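Local atomic coordinates of aspartate aminotransferase (Leishmania major, PDB entry 4H51), a protein that probably transfers the amino group of L-aspartate to 2-oxoglutarate with the help of pyridoxal 5'-phosphate, working as a homodimer. Residues Y81-I86 against Y302-A307; Q90-E95 against A112-S117; Y345-R350 against L406-N411; S368-S373 against G391-A396. All coordinates share one frame; numbering follows the deposited sequence.

Contact 1. Residues Y81-I86 against Y302-A307; sequences YEYLPI and YTCPPA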
loop_
_atom_site.group_PDB
_atom_site.type_symbol
_atom_site.label_atom_id
_atom_site.label_comp_id
_atom_site.label_asym_id
_atom_site.label_seq_id
_atom_site.Cartn_x
_atom_site.Cartn_y
_atom_site.Cartn_z
ATOM N N TYR B 81 -3.956 -17.337 2.721
ATOM C CA TYR B 81 -3.654 -15.894 2.865
ATOM C C TYR B 81 -2.164 -15.682 3.113
ATOM O O TYR B 81 -1.765 -14.710 3.765
ATOM C CB TYR B 81 -4.427 -15.333 4.073
ATOM C CG TYR B 81 -5.895 -15.350 3.861
ATOM C CD1 TYR B 81 -6.520 -14.326 3.199
ATOM C CD2 TYR B 81 -6.662 -16.407 4.303
ATOM C CE1 TYR B 81 -7.886 -14.332 2.979
ATOM C CE2 TYR B 81 -8.027 -16.434 4.082
ATOM C CZ TYR B 81 -8.627 -15.378 3.443
ATOM O OH TYR B 81 -9.974 -15.401 3.208
ATOM N N GLU B 82 -1.333 -16.624 2.662
ATOM C CA GLU B 82 0.100 -16.479 2.829
ATOM C C GLU B 82 0.603 -15.290 2.048
ATOM O O GLU B 82 0.018 -14.908 1.029
ATOM C CB GLU B 82 0.848 -17.718 2.363
ATOM C CG GLU B 82 0.321 -18.973 3.025
ATOM C CD GLU B 82 0.286 -18.833 4.482
ATOM O OE1 GLU B 82 1.351 -18.512 4.973
ATOM O OE2 GLU B 82 -0.794 -19.070 5.135
ATOM N N TYR B 83 1.675 -14.692 2.548
ATOM C CA TYR B 83 2.232 -13.503 1.893
ATOM C C TYR B 83 2.401 -13.742 0.391
ATOM O O TYR B 83 2.885 -14.794 -0.037
ATOM C CB TYR B 83 3.611 -13.143 2.442
ATOM C CG TYR B 83 3.633 -12.518 3.828
ATOM C CD1 TYR B 83 3.036 -11.275 4.063
ATOM C CD2 TYR B 83 4.308 -13.137 4.870
ATOM C CE1 TYR B 83 3.094 -10.693 5.324
ATOM C CE2 TYR B 83 4.380 -12.577 6.133
ATOM C CZ TYR B 83 3.775 -11.347 6.360
ATOM O OH TYR B 83 3.859 -10.786 7.623
ATOM N N LEU B 84 2.063 -12.730 -0.401
ATOM C CA LEU B 84 2.512 -12.720 -1.780
ATOM C C LEU B 84 4.033 -12.410 -1.754
ATOM O O LEU B 84 4.509 -11.842 -0.806
ATOM C CB LEU B 84 1.805 -11.626 -2.555
ATOM C CG LEU B 84 0.283 -11.796 -2.861
ATOM C CD1 LEU B 84 -0.227 -10.613 -3.663
ATOM C CD2 LEU B 84 -0.014 -13.083 -3.608
ATOM N N PRO B 85 4.777 -12.751 -2.827
ATOM C CA PRO B 85 6.106 -12.213 -3.032
ATOM C C PRO B 85 6.113 -10.692 -2.946
ATOM O O PRO B 85 5.087 -10.022 -3.140
ATOM C CB PRO B 85 6.453 -12.662 -4.463
ATOM C CG PRO B 85 5.686 -13.956 -4.626
ATOM C CD PRO B 85 4.374 -13.615 -3.957
ATOM N N ILE B 86 7.272 -10.114 -2.674
ATOM C CA ILE B 86 7.372 -8.662 -2.573
ATOM C C ILE B 86 6.835 -7.963 -3.857
ATOM O O ILE B 86 6.115 -6.945 -3.813
ATOM C CB ILE B 86 8.852 -8.260 -2.262
ATOM C CG1 ILE B 86 9.246 -8.653 -0.817
ATOM C CG2 ILE B 86 9.100 -6.764 -2.466
ATOM C CD1 ILE B 86 10.757 -8.833 -0.610
ATOM N N TYR B 302 5.965 -1.335 2.554
ATOM C CA TYR B 302 4.816 -2.119 2.959
ATOM C C TYR B 302 5.048 -3.619 2.795
ATOM O O TYR B 302 4.136 -4.373 2.954
ATOM C CB TYR B 302 3.559 -1.669 2.219
ATOM C CG TYR B 302 3.618 -1.784 0.725
ATOM C CD1 TYR B 302 3.284 -2.961 0.081
ATOM C CD2 TYR B 302 4.088 -0.726 -0.054
ATOM C CE1 TYR B 302 3.362 -3.072 -1.300
ATOM C CE2 TYR B 302 4.166 -0.818 -1.451
ATOM C CZ TYR B 302 3.839 -2.001 -2.067
ATOM O OH TYR B 302 3.910 -2.117 -3.449
ATOM N N THR B 303 6.289 -4.030 2.527
ATOM C CA THR B 303 6.670 -5.430 2.402
ATOM C C THR B 303 6.123 -6.121 1.142
ATOM O O THR B 303 6.897 -6.627 0.307
ATOM C CB THR B 303 6.347 -6.247 3.686
ATOM O OG1 THR B 303 7.235 -5.864 4.729
ATOM C CG2 THR B 303 6.541 -7.733 3.439
ATOM N N CYS B 304 4.794 -6.195 1.013
ATOM C CA CYS B 304 4.183 -6.865 -0.135
ATOM C C CYS B 304 2.739 -6.436 -0.292
ATOM O O CYS B 304 2.117 -5.950 0.692
ATOM C CB CYS B 304 4.344 -8.383 -0.045
ATOM S SG CYS B 304 3.547 -9.181 1.362
ATOM N N PRO B 305 2.203 -6.571 -1.517
ATOM C CA PRO B 305 0.911 -5.945 -1.786
ATOM C C PRO B 305 -0.302 -6.797 -1.402
ATOM O O PRO B 305 -0.167 -8.033 -1.253
ATOM C CB PRO B 305 0.945 -5.734 -3.300
ATOM C CG PRO B 305 1.702 -6.933 -3.783
ATOM C CD PRO B 305 2.753 -7.227 -2.732
ATOM N N PRO B 306 -1.485 -6.156 -1.279
ATOM C CA PRO B 306 -2.719 -6.877 -0.972
ATOM C C PRO B 306 -3.159 -7.787 -2.139
ATOM O O PRO B 306 -3.116 -7.380 -3.298
ATOM C CB PRO B 306 -3.753 -5.775 -0.687
ATOM C CG PRO B 306 -3.237 -4.586 -1.452
ATOM C CD PRO B 306 -1.722 -4.712 -1.495
ATOM N N ALA B 307 -3.601 -8.979 -1.792
ATOM C CA ALA B 307 -3.836 -10.008 -2.811
ATOM C C ALA B 307 -5.234 -10.004 -3.396
ATOM O O ALA B 307 -5.421 -10.381 -4.542
ATOM C CB ALA B 307 -3.477 -11.383 -2.283
HETATM O O HOH W 1 0.642 -10.209 0.236
HETATM O O HOH W 2 4.072 -4.607 -4.399
#

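Contact 2. Residues Q90-E95 against A112-S117; sequences QPFIDE and AVQTLS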
loop_
_atom_site.group_PDB
_atom_site.type_symbol
_atom_site.label_atom_id
_atom_site.label_comp_id
_atom_site.label_asym_id
_atom_site.label_seq_id
_atom_site.Cartn_x
_atom_site.Cartn_y
_atom_site.Cartn_z
ATOM N N GLN B 90 2.296 -12.913 -9.466
ATOM C CA GLN B 90 2.833 -12.906 -10.838
ATOM C C GLN B 90 1.777 -13.118 -11.941
ATOM O O GLN B 90 1.864 -12.457 -12.964
ATOM C CB GLN B 90 3.988 -13.906 -11.019
ATOM C CG GLN B 90 4.939 -13.560 -12.172
ATOM C CD GLN B 90 5.512 -12.162 -12.104
ATOM O OE1 GLN B 90 6.000 -11.738 -11.062
ATOM N NE2 GLN B 90 5.457 -11.439 -13.203
ATOM N N PRO B 91 0.788 -14.019 -11.725
ATOM C CA PRO B 91 -0.213 -14.189 -12.769
ATOM C C PRO B 91 -1.008 -12.892 -13.036
ATOM O O PRO B 91 -1.284 -12.526 -14.220
ATOM C CB PRO B 91 -1.083 -15.342 -12.244
ATOM C CG PRO B 91 -0.142 -16.163 -11.427
ATOM C CD PRO B 91 0.730 -15.125 -10.740
ATOM N N PHE B 92 -1.340 -12.172 -11.973
ATOM C CA PHE B 92 -1.982 -10.874 -12.129
ATOM C C PHE B 92 -1.070 -9.957 -12.932
ATOM O O PHE B 92 -1.481 -9.339 -13.928
ATOM C CB PHE B 92 -2.267 -10.218 -10.770
ATOM C CG PHE B 92 -2.560 -8.750 -10.868
ATOM C CD1 PHE B 92 -3.713 -8.324 -11.501
ATOM C CD2 PHE B 92 -1.702 -7.818 -10.367
ATOM C CE1 PHE B 92 -3.976 -6.985 -11.639
ATOM C CE2 PHE B 92 -1.961 -6.462 -10.487
ATOM C CZ PHE B 92 -3.109 -6.051 -11.117
ATOM N N ILE B 93 0.174 -9.860 -12.511
ATOM C CA ILE B 93 1.095 -8.914 -13.155
ATOM C C ILE B 93 1.206 -9.184 -14.667
ATOM O O ILE B 93 1.109 -8.252 -15.473
ATOM C CB ILE B 93 2.500 -8.968 -12.529
ATOM C CG1 ILE B 93 2.491 -8.505 -11.046
ATOM C CG2 ILE B 93 3.510 -8.147 -13.374
ATOM C CD1 ILE B 93 3.703 -9.016 -10.293
ATOM N N ASP B 94 1.425 -10.442 -15.014
ATOM C CA ASP B 94 1.582 -10.867 -16.426
ATOM C C ASP B 94 0.359 -10.556 -17.260
ATOM O O ASP B 94 0.480 -9.980 -18.364
ATOM C CB ASP B 94 1.931 -12.347 -16.529
ATOM C CG ASP B 94 3.308 -12.659 -15.943
ATOM O OD1 ASP B 94 4.063 -11.737 -15.625
ATOM O OD2 ASP B 94 3.620 -13.842 -15.763
ATOM N N GLU B 95 -0.818 -10.898 -16.746
ATOM C CA GLU B 95 -2.058 -10.609 -17.470
ATOM C C GLU B 95 -2.328 -9.116 -17.567
ATOM O O GLU B 95 -2.839 -8.629 -18.620
ATOM C CB GLU B 95 -3.274 -11.306 -16.847
ATOM C CG GLU B 95 -3.312 -12.824 -16.914
ATOM C CD GLU B 95 -3.439 -13.411 -18.310
ATOM O OE1 GLU B 95 -3.752 -12.689 -19.279
ATOM O OE2 GLU B 95 -3.255 -14.637 -18.395
ATOM N N ALA B 112 8.164 -5.757 -14.305
ATOM C CA ALA B 112 6.910 -5.270 -13.737
ATOM C C ALA B 112 6.681 -5.812 -12.328
ATOM O O ALA B 112 7.080 -6.942 -12.033
ATOM C CB ALA B 112 5.735 -5.683 -14.640
ATOM N N VAL B 113 6.035 -5.009 -11.491
ATOM C CA VAL B 113 5.608 -5.407 -10.160
ATOM C C VAL B 113 4.159 -4.978 -9.962
ATOM O O VAL B 113 3.673 -4.001 -10.633
ATOM C CB VAL B 113 6.467 -4.759 -9.024
ATOM C CG1 VAL B 113 7.929 -5.269 -9.029
ATOM C CG2 VAL B 113 6.463 -3.228 -9.090
ATOM N N GLN B 114 3.490 -5.683 -9.043
ATOM C CA GLN B 114 2.206 -5.269 -8.526
ATOM C C GLN B 114 2.397 -4.073 -7.581
ATOM O O GLN B 114 3.374 -4.004 -6.818
ATOM C CB GLN B 114 1.508 -6.470 -7.820
ATOM C CG GLN B 114 0.169 -6.137 -7.196
ATOM C CD GLN B 114 -0.466 -7.296 -6.520
ATOM O OE1 GLN B 114 -0.121 -8.432 -6.830
ATOM N NE2 GLN B 114 -1.442 -7.031 -5.613
ATOM N N THR B 115 1.469 -3.139 -7.623
ATOM C CA THR B 115 1.523 -1.927 -6.818
ATOM C C THR B 115 0.201 -1.682 -6.106
ATOM O O THR B 115 -0.799 -2.318 -6.403
ATOM C CB THR B 115 1.797 -0.698 -7.710
ATOM O OG1 THR B 115 0.726 -0.595 -8.698
ATOM C CG2 THR B 115 3.191 -0.822 -8.401
ATOM N N LEU B 116 0.196 -0.706 -5.189
ATOM C CA LEU B 116 -1.045 -0.271 -4.554
ATOM C C LEU B 116 -1.842 0.608 -5.527
ATOM O O LEU B 116 -1.921 1.824 -5.383
ATOM C CB LEU B 116 -0.772 0.443 -3.226
ATOM C CG LEU B 116 -0.729 -0.470 -1.988
ATOM C CD1 LEU B 116 -2.122 -1.019 -1.691
ATOM C CD2 LEU B 116 0.303 -1.607 -2.090
ATOM N N SER B 117 -2.437 -0.033 -6.521
ATOM C CA SER B 117 -3.214 0.628 -7.546
ATOM C C SER B 117 -2.346 1.610 -8.347
ATOM O O SER B 117 -1.095 1.543 -8.292
ATOM C CB SER B 117 -4.459 1.285 -6.928
ATOM O OG SER B 117 -5.582 0.995 -7.759
#

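Contact 3. Residues Y345-R350 against L406-N411; sequences YDELLR and LAQTIN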
loop_
_atom_site.group_PDB
_atom_site.type_symbol
_atom_site.label_atom_id
_atom_site.label_comp_id
_atom_site.label_asym_id
_atom_site.label_seq_id
_atom_site.Cartn_x
_atom_site.Cartn_y
_atom_site.Cartn_z
ATOM N N TYR B 345 -25.329 18.004 -23.308
ATOM C CA TYR B 345 -25.059 18.808 -24.485
ATOM C C TYR B 345 -26.343 19.191 -25.213
ATOM O O TYR B 345 -26.506 20.350 -25.546
ATOM C CB TYR B 345 -24.091 18.097 -25.411
ATOM C CG TYR B 345 -23.865 18.775 -26.739
ATOM C CD1 TYR B 345 -23.119 19.946 -26.837
ATOM C CD2 TYR B 345 -24.389 18.226 -27.915
ATOM C CE1 TYR B 345 -22.912 20.561 -28.065
ATOM C CE2 TYR B 345 -24.208 18.842 -29.141
ATOM C CZ TYR B 345 -23.451 19.995 -29.213
ATOM O OH TYR B 345 -23.264 20.608 -30.434
ATOM N N ASP B 346 -27.265 18.244 -25.396
ATOM C CA ASP B 346 -28.520 18.548 -26.120
ATOM C C ASP B 346 -29.345 19.558 -25.363
ATOM O O ASP B 346 -30.065 20.365 -25.955
ATOM C CB ASP B 346 -29.342 17.274 -26.416
ATOM C CG ASP B 346 -28.735 16.432 -27.507
ATOM O OD1 ASP B 346 -27.988 16.964 -28.352
ATOM O OD2 ASP B 346 -28.969 15.206 -27.525
ATOM N N GLU B 347 -29.237 19.521 -24.040
ATOM C CA GLU B 347 -29.962 20.437 -23.201
ATOM C C GLU B 347 -29.317 21.817 -23.211
ATOM O O GLU B 347 -30.030 22.822 -23.224
ATOM C CB GLU B 347 -30.068 19.890 -21.785
ATOM C CG GLU B 347 -30.906 20.679 -20.807
ATOM C CD GLU B 347 -32.403 20.735 -21.158
ATOM O OE1 GLU B 347 -32.813 20.219 -22.227
ATOM O OE2 GLU B 347 -33.155 21.323 -20.355
ATOM N N LEU B 348 -27.984 21.880 -23.197
ATOM C CA LEU B 348 -27.309 23.178 -23.363
ATOM C C LEU B 348 -27.705 23.837 -24.696
ATOM O O LEU B 348 -27.873 25.043 -24.744
ATOM C CB LEU B 348 -25.802 23.039 -23.297
ATOM C CG LEU B 348 -25.268 22.621 -21.938
ATOM C CD1 LEU B 348 -23.788 22.176 -22.039
ATOM C CD2 LEU B 348 -25.457 23.743 -20.934
ATOM N N LEU B 349 -27.819 23.050 -25.756
ATOM C CA LEU B 349 -28.248 23.576 -27.051
ATOM C C LEU B 349 -29.671 24.121 -26.979
ATOM O O LEU B 349 -29.984 25.182 -27.548
ATOM C CB LEU B 349 -28.197 22.508 -28.139
ATOM C CG LEU B 349 -26.821 22.078 -28.636
ATOM C CD1 LEU B 349 -26.995 21.264 -29.906
ATOM C CD2 LEU B 349 -25.865 23.259 -28.821
ATOM N N ARG B 350 -30.520 23.394 -26.263
ATOM C CA ARG B 350 -31.916 23.707 -26.197
ATOM C C ARG B 350 -32.135 24.952 -25.369
ATOM O O ARG B 350 -33.008 25.744 -25.664
ATOM C CB ARG B 350 -32.680 22.529 -25.589
ATOM C CG ARG B 350 -34.183 22.593 -25.798
ATOM C CD ARG B 350 -34.905 21.590 -24.909
ATOM N NE ARG B 350 -34.683 21.887 -23.499
ATOM C CZ ARG B 350 -35.284 22.861 -22.816
ATOM N NH1 ARG B 350 -34.998 23.032 -21.531
ATOM N NH2 ARG B 350 -36.194 23.647 -23.389
ATOM N N LEU B 406 -27.713 19.454 -14.404
ATOM C CA LEU B 406 -26.400 20.031 -14.640
ATOM C C LEU B 406 -26.461 21.012 -15.785
ATOM O O LEU B 406 -25.964 22.136 -15.649
ATOM C CB LEU B 406 -25.349 18.953 -14.921
ATOM C CG LEU B 406 -24.002 19.432 -15.454
ATOM C CD1 LEU B 406 -23.321 20.332 -14.415
ATOM C CD2 LEU B 406 -23.086 18.243 -15.827
ATOM N N ALA B 407 -27.071 20.638 -16.908
ATOM C CA ALA B 407 -27.153 21.575 -18.045
ATOM C C ALA B 407 -27.928 22.851 -17.686
ATOM O O ALA B 407 -27.553 23.966 -18.091
ATOM C CB ALA B 407 -27.766 20.907 -19.285
ATOM N N GLN B 408 -28.993 22.674 -16.916
ATOM C CA GLN B 408 -29.772 23.786 -16.391
ATOM C C GLN B 408 -29.035 24.693 -15.393
ATOM O O GLN B 408 -29.226 25.905 -15.417
ATOM C CB GLN B 408 -31.078 23.259 -15.777
ATOM C CG GLN B 408 -32.036 22.783 -16.866
ATOM C CD GLN B 408 -33.054 21.774 -16.386
ATOM O OE1 GLN B 408 -33.261 21.613 -15.175
ATOM N NE2 GLN B 408 -33.683 21.046 -17.344
ATOM N N THR B 409 -28.202 24.121 -14.523
ATOM C CA THR B 409 -27.514 24.913 -13.494
ATOM C C THR B 409 -26.317 25.627 -14.098
ATOM O O THR B 409 -26.007 26.785 -13.710
ATOM C CB THR B 409 -27.073 24.069 -12.309
ATOM O OG1 THR B 409 -28.233 23.494 -11.690
ATOM C CG2 THR B 409 -26.311 24.915 -11.295
ATOM N N ILE B 410 -25.684 24.969 -15.075
ATOM C CA ILE B 410 -24.688 25.620 -15.945
ATOM C C ILE B 410 -25.325 26.827 -16.631
ATOM O O ILE B 410 -24.717 27.909 -16.676
ATOM C CB ILE B 410 -24.121 24.665 -17.031
ATOM C CG1 ILE B 410 -23.170 23.621 -16.426
ATOM C CG2 ILE B 410 -23.359 25.426 -18.090
ATOM C CD1 ILE B 410 -22.769 22.495 -17.377
ATOM N N ASN B 411 -26.525 26.643 -17.192
ATOM C CA ASN B 411 -27.214 27.714 -17.935
ATOM C C ASN B 411 -27.542 28.864 -16.997
ATOM O O ASN B 411 -27.323 30.000 -17.364
ATOM C CB ASN B 411 -28.473 27.203 -18.677
ATOM C CG ASN B 411 -29.187 28.290 -19.482
ATOM O OD1 ASN B 411 -28.820 28.634 -20.622
ATOM N ND2 ASN B 411 -30.261 28.778 -18.916
#

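Contact 4. Residues S368-S373 against G391-A396; sequences SFLGLS and GRANMA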
loop_
_atom_site.group_PDB
_atom_site.type_symbol
_atom_site.label_atom_id
_atom_site.label_comp_id
_atom_site.label_asym_id
_atom_site.label_seq_id
_atom_site.Cartn_x
_atom_site.Cartn_y
_atom_site.Cartn_z
ATOM N N SER B 368 -15.691 15.944 -17.641
ATOM C CA SER B 368 -15.805 17.125 -18.496
ATOM C C SER B 368 -15.089 18.253 -17.707
ATOM O O SER B 368 -15.280 18.389 -16.489
ATOM C CB SER B 368 -17.286 17.398 -18.711
ATOM O OG SER B 368 -17.628 18.406 -19.662
ATOM N N PHE B 369 -14.208 19.001 -18.368
ATOM C CA PHE B 369 -13.739 20.279 -17.882
ATOM C C PHE B 369 -14.662 21.321 -18.549
ATOM O O PHE B 369 -14.541 21.563 -19.744
ATOM C CB PHE B 369 -12.279 20.457 -18.321
ATOM C CG PHE B 369 -11.389 21.070 -17.295
ATOM C CD1 PHE B 369 -11.430 20.646 -15.984
ATOM C CD2 PHE B 369 -10.440 22.009 -17.645
ATOM C CE1 PHE B 369 -10.605 21.187 -15.030
ATOM C CE2 PHE B 369 -9.624 22.559 -16.694
ATOM C CZ PHE B 369 -9.690 22.149 -15.387
ATOM N N LEU B 370 -15.609 21.887 -17.798
ATOM C CA LEU B 370 -16.741 22.574 -18.412
ATOM C C LEU B 370 -16.400 23.993 -18.875
ATOM O O LEU B 370 -17.085 24.516 -19.709
ATOM C CB LEU B 370 -17.937 22.638 -17.449
ATOM C CG LEU B 370 -18.509 21.282 -17.065
ATOM C CD1 LEU B 370 -19.482 21.376 -15.891
ATOM C CD2 LEU B 370 -19.187 20.680 -18.295
ATOM N N GLY B 371 -15.404 24.609 -18.273
ATOM C CA GLY B 371 -14.975 25.958 -18.675
ATOM C C GLY B 371 -15.505 27.087 -17.810
ATOM O O GLY B 371 -15.130 28.240 -17.995
ATOM N N LEU B 372 -16.316 26.779 -16.819
ATOM C CA LEU B 372 -16.869 27.813 -15.971
ATOM C C LEU B 372 -15.793 28.449 -15.066
ATOM O O LEU B 372 -14.792 27.793 -14.708
ATOM C CB LEU B 372 -18.020 27.227 -15.136
ATOM C CG LEU B 372 -19.235 26.611 -15.871
ATOM C CD1 LEU B 372 -20.175 25.974 -14.842
ATOM C CD2 LEU B 372 -19.992 27.639 -16.716
ATOM N N SER B 373 -16.017 29.717 -14.677
ATOM C CA SER B 373 -15.142 30.441 -13.747
ATOM C C SER B 373 -15.209 29.831 -12.366
ATOM O O SER B 373 -16.143 29.059 -12.065
ATOM C CB SER B 373 -15.591 31.906 -13.598
ATOM O OG SER B 373 -16.476 32.034 -12.470
ATOM N N GLY B 391 -14.013 23.475 -12.537
ATOM C CA GLY B 391 -15.013 23.132 -13.531
ATOM C C GLY B 391 -15.027 21.672 -13.949
ATOM O O GLY B 391 -15.623 21.333 -14.956
ATOM N N ARG B 392 -14.391 20.800 -13.178
ATOM C CA ARG B 392 -14.413 19.369 -13.463
ATOM C C ARG B 392 -15.662 18.687 -12.968
ATOM O O ARG B 392 -16.017 18.820 -11.789
ATOM C CB ARG B 392 -13.204 18.644 -12.820
ATOM C CG ARG B 392 -13.008 17.275 -13.442
ATOM C CD ARG B 392 -11.932 16.413 -12.782
ATOM N NE ARG B 392 -12.378 15.854 -11.503
ATOM C CZ ARG B 392 -11.608 15.149 -10.659
ATOM N NH1 ARG B 392 -10.339 14.919 -10.954
ATOM N NH2 ARG B 392 -12.123 14.669 -9.512
ATOM N N ALA B 393 -16.288 17.904 -13.838
ATOM C CA ALA B 393 -17.514 17.195 -13.530
ATOM C C ALA B 393 -17.304 15.744 -13.873
ATOM O O ALA B 393 -16.851 15.451 -14.966
ATOM C CB ALA B 393 -18.699 17.750 -14.360
ATOM N N ASN B 394 -17.623 14.843 -12.943
ATOM C CA ASN B 394 -17.682 13.416 -13.220
ATOM C C ASN B 394 -18.947 13.118 -13.970
ATOM O O ASN B 394 -19.991 12.990 -13.391
ATOM C CB ASN B 394 -17.630 12.613 -11.919
ATOM C CG ASN B 394 -17.820 11.152 -12.144
ATOM O OD1 ASN B 394 -17.553 10.657 -13.239
ATOM N ND2 ASN B 394 -18.363 10.446 -11.130
ATOM N N MET B 395 -18.837 12.967 -15.284
ATOM C CA MET B 395 -19.976 12.703 -16.113
ATOM C C MET B 395 -20.487 11.305 -15.900
ATOM O O MET B 395 -21.661 11.036 -16.098
ATOM C CB MET B 395 -19.662 12.932 -17.605
ATOM C CG MET B 395 -19.011 14.268 -17.918
ATOM S SD MET B 395 -20.081 15.706 -17.592
ATOM C CE MET B 395 -21.278 15.632 -18.924
ATOM N N ALA B 396 -19.628 10.419 -15.401
ATOM C CA ALA B 396 -20.054 9.056 -15.103
ATOM C C ALA B 396 -20.894 8.996 -13.824
ATOM O O ALA B 396 -21.479 7.968 -13.518
ATOM C CB ALA B 396 -18.819 8.165 -14.953
#

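Contact 1. Residues Y81-I86 against Y302-A307
Cys304 pushes its side chain against the backbone of Leu84-Ile86. Its CB sits 3.5 Å from Leu84 O and 3.6 Å from Pro85 O, while SG comes obliquely to the Tyr83 ring, 3.5 Å from CD1, a sulfur-aromatic contact 63° off the ring normal. With chi1 at 63°, SG of Cys304 stands between its own backbone N and carbonyl carbon, and this turns the sulfur to the tyrosine. On one flank of the cysteine Leu84 reaches across with its CD1 branch, which rests 3.6 Å from Ala307 CB and also against the carbonyl of Pro305. On the other, Ile86 lays CG1 3.3 Å from Thr303 O, an apolar cover on a carbonyl that has no polar partner in the model; Leu84 O, buried against Cys304, also lacks one. Two waters supply the polar links. One accepts from Leu84 N and donates to Pro305 O (2.8 Å from the water), and the second donates to Ile86 O and accepts from Tyr302 OH. Further out, Tyr83 OH is hydrogen-bonded to the pyridoxal-phosphate lysine of the second subunit, so the packing round this ring belongs to the wall of the neighbour's active site. Thr303 OG1 bonds to Thr119 of the second subunit, and Glu82 salt-bridges Arg55 there. Both segments are loops at the dimer interface: 81-86 leads toward helix 90-101, whereas 302-307 joins helix 287-299 to helix 307-318, with Leu84 and Pro305 resting on Gln114 of strand 110-116 and Ile86 on helix 287-299.

Contact 2. Residues Q90-E95 against A112-S117
An edge strand of the large mixed sheet in this pyridoxal-phosphate fold is covered here by the first turns of helix 90-101, which crosses it nearly at a right angle (103° between the N-to-C directions, axes 8.0 Å apart). Ile93 and Phe92 make the contact. Ile93 divides its branches along the strand: CG2 meets the methyl of Ala112 at 3.6 Å, while CD1 lies 3.6 Å from the backbone N of Gln114 and CG1 leans on Gln114 CB at 3.9 Å. Phe92 swings its ring from the preceding position, CG anti to the backbone N (chi1 164°), and brings its CD2-CE2 side to Gln114: CE2 of Phe92 is 3.9 Å from Gln114 CG, and CD2 is equally far from OE1. The glutamine is stretched out from the strand, its amide plane turned 73° from the phenyl ring. Its polar end is held outside the contact, OE1 by the backbone N of Tyr89 and NE2 weakly by Pro306 O. On the outer side of the helix Gln90 NE2 donates to Asp94 OD1, 2.8 Å away, one turn on. Past the strand, Ser117 OG bonds to the cofactor phosphate on Lys265 of the same chain. Phe92 also meets the ring of Phe263 and packs on helix 307-318, Val113 looks the other way to helices 287-299 and 117-129, and strand 274-280 pairs with the strand along its inner edge.

Contact 3. Residues Y345-R350 against L406-N411
Glu347 holds the polar side of this helix pair through its carboxylate. Its CB and CG both lie on the methyl of Ala407, each 3.5 Å from Ala407 CB; CG is directed there by standing anti to the backbone N (chi1 -175°), and a bend at chi2 carries the carboxylate on to Gln408. There Gln408 NE2, at the end of an extended chain, donates to Glu347 OE2 over 3.1 Å in an almost straight bond (173°). Arg350, one turn along from the glutamate, grips it side-on: NE bonds to OE1 and NH1 to OE2, each at 2.8 Å, in the plane of the guanidinium. OE2 thus takes two donors, from opposite faces of the carboxylate, and the double hold should fix its rotation. These are the last turn of the long helix 320-350 and the middle of helix 400-416, packed at 40° with axes 8.8 Å apart in what probably corresponds to the small domain of fold-type I aminotransferases. On the apolar side Leu348 extends CD2 to Ala407 O at 3.5 Å and to Ile410 CG2 at 3.9 Å, the Leu348 and Ile410 side chains crossing at about a right angle. Trp357 packs on both.

Contact 4. Residues S368-S373 against G391-A396
Ser368 forms a hydrogen-bonded pair with Ala393 in a two-stranded antiparallel sheet, strands 367-369 and 392-394. Its N donates to Ala393 O at 3.0 Å, and its O accepts from Ala393 N at 2.9 Å. The same O of Ser368 is approached by the CA of Arg392. On the face shared with Ala393, Ser368 CB lies 3.5 Å from Met395 SD; the methionine chain, bent at chi2 and chi3, folds back from the 3-10 segment that follows the strand to reach it. Phe369 and Arg392 follow as a non-hydrogen-bonded pair, side chains on the opposite face: Phe369 CD1 stands 4.1 Å from Arg392 CB, its ring oblique to the Gly391-Arg392 peptide. The arginine's end leads away to Asn201 OD1 and Val50 O, and Pro202 packs on both side chains. Leu370 leaves the strand, yet its N still donates to Gly391 O over 2.9 Å. Its side chain packs on the same carbonyl of Gly391, a residue at phi 90°: Leu370 CG, anti to its carbonyl carbon (chi1 -63°), lies over Gly391 O, and CD1 ends 4.0 Å from Ala393 CB. Gly371, at a positive phi of 99°, turns the chain, and Leu372 packs on helix 374-382 and on Ile410. Ser373 then stands at the N-cap of that helix, its side-chain OG capping a backbone N.

From the N terminus, 81-86 opens the long loop that contact 1 closes at 302-307, after all strands of the large sheet. Contact 2 is nested inside it, helix 90-101 closing early on strand 110-116, and the two touch where Gln114 meets Pro305 and Pro306, and Leu116 meets Tyr302 and Pro306. The chain then runs down helix 320-350 to contact 3, whose loop shuts at 406-411. Contact 4 nests within that loop, and Ile410 joins the two through Leu370 and Leu372. The pairs follow in series without crossing: contacts 1 and 3 have centres about 49 Å apart, on opposite sides of the chain's centre, one by the dimer interface, the other near the C-terminal end.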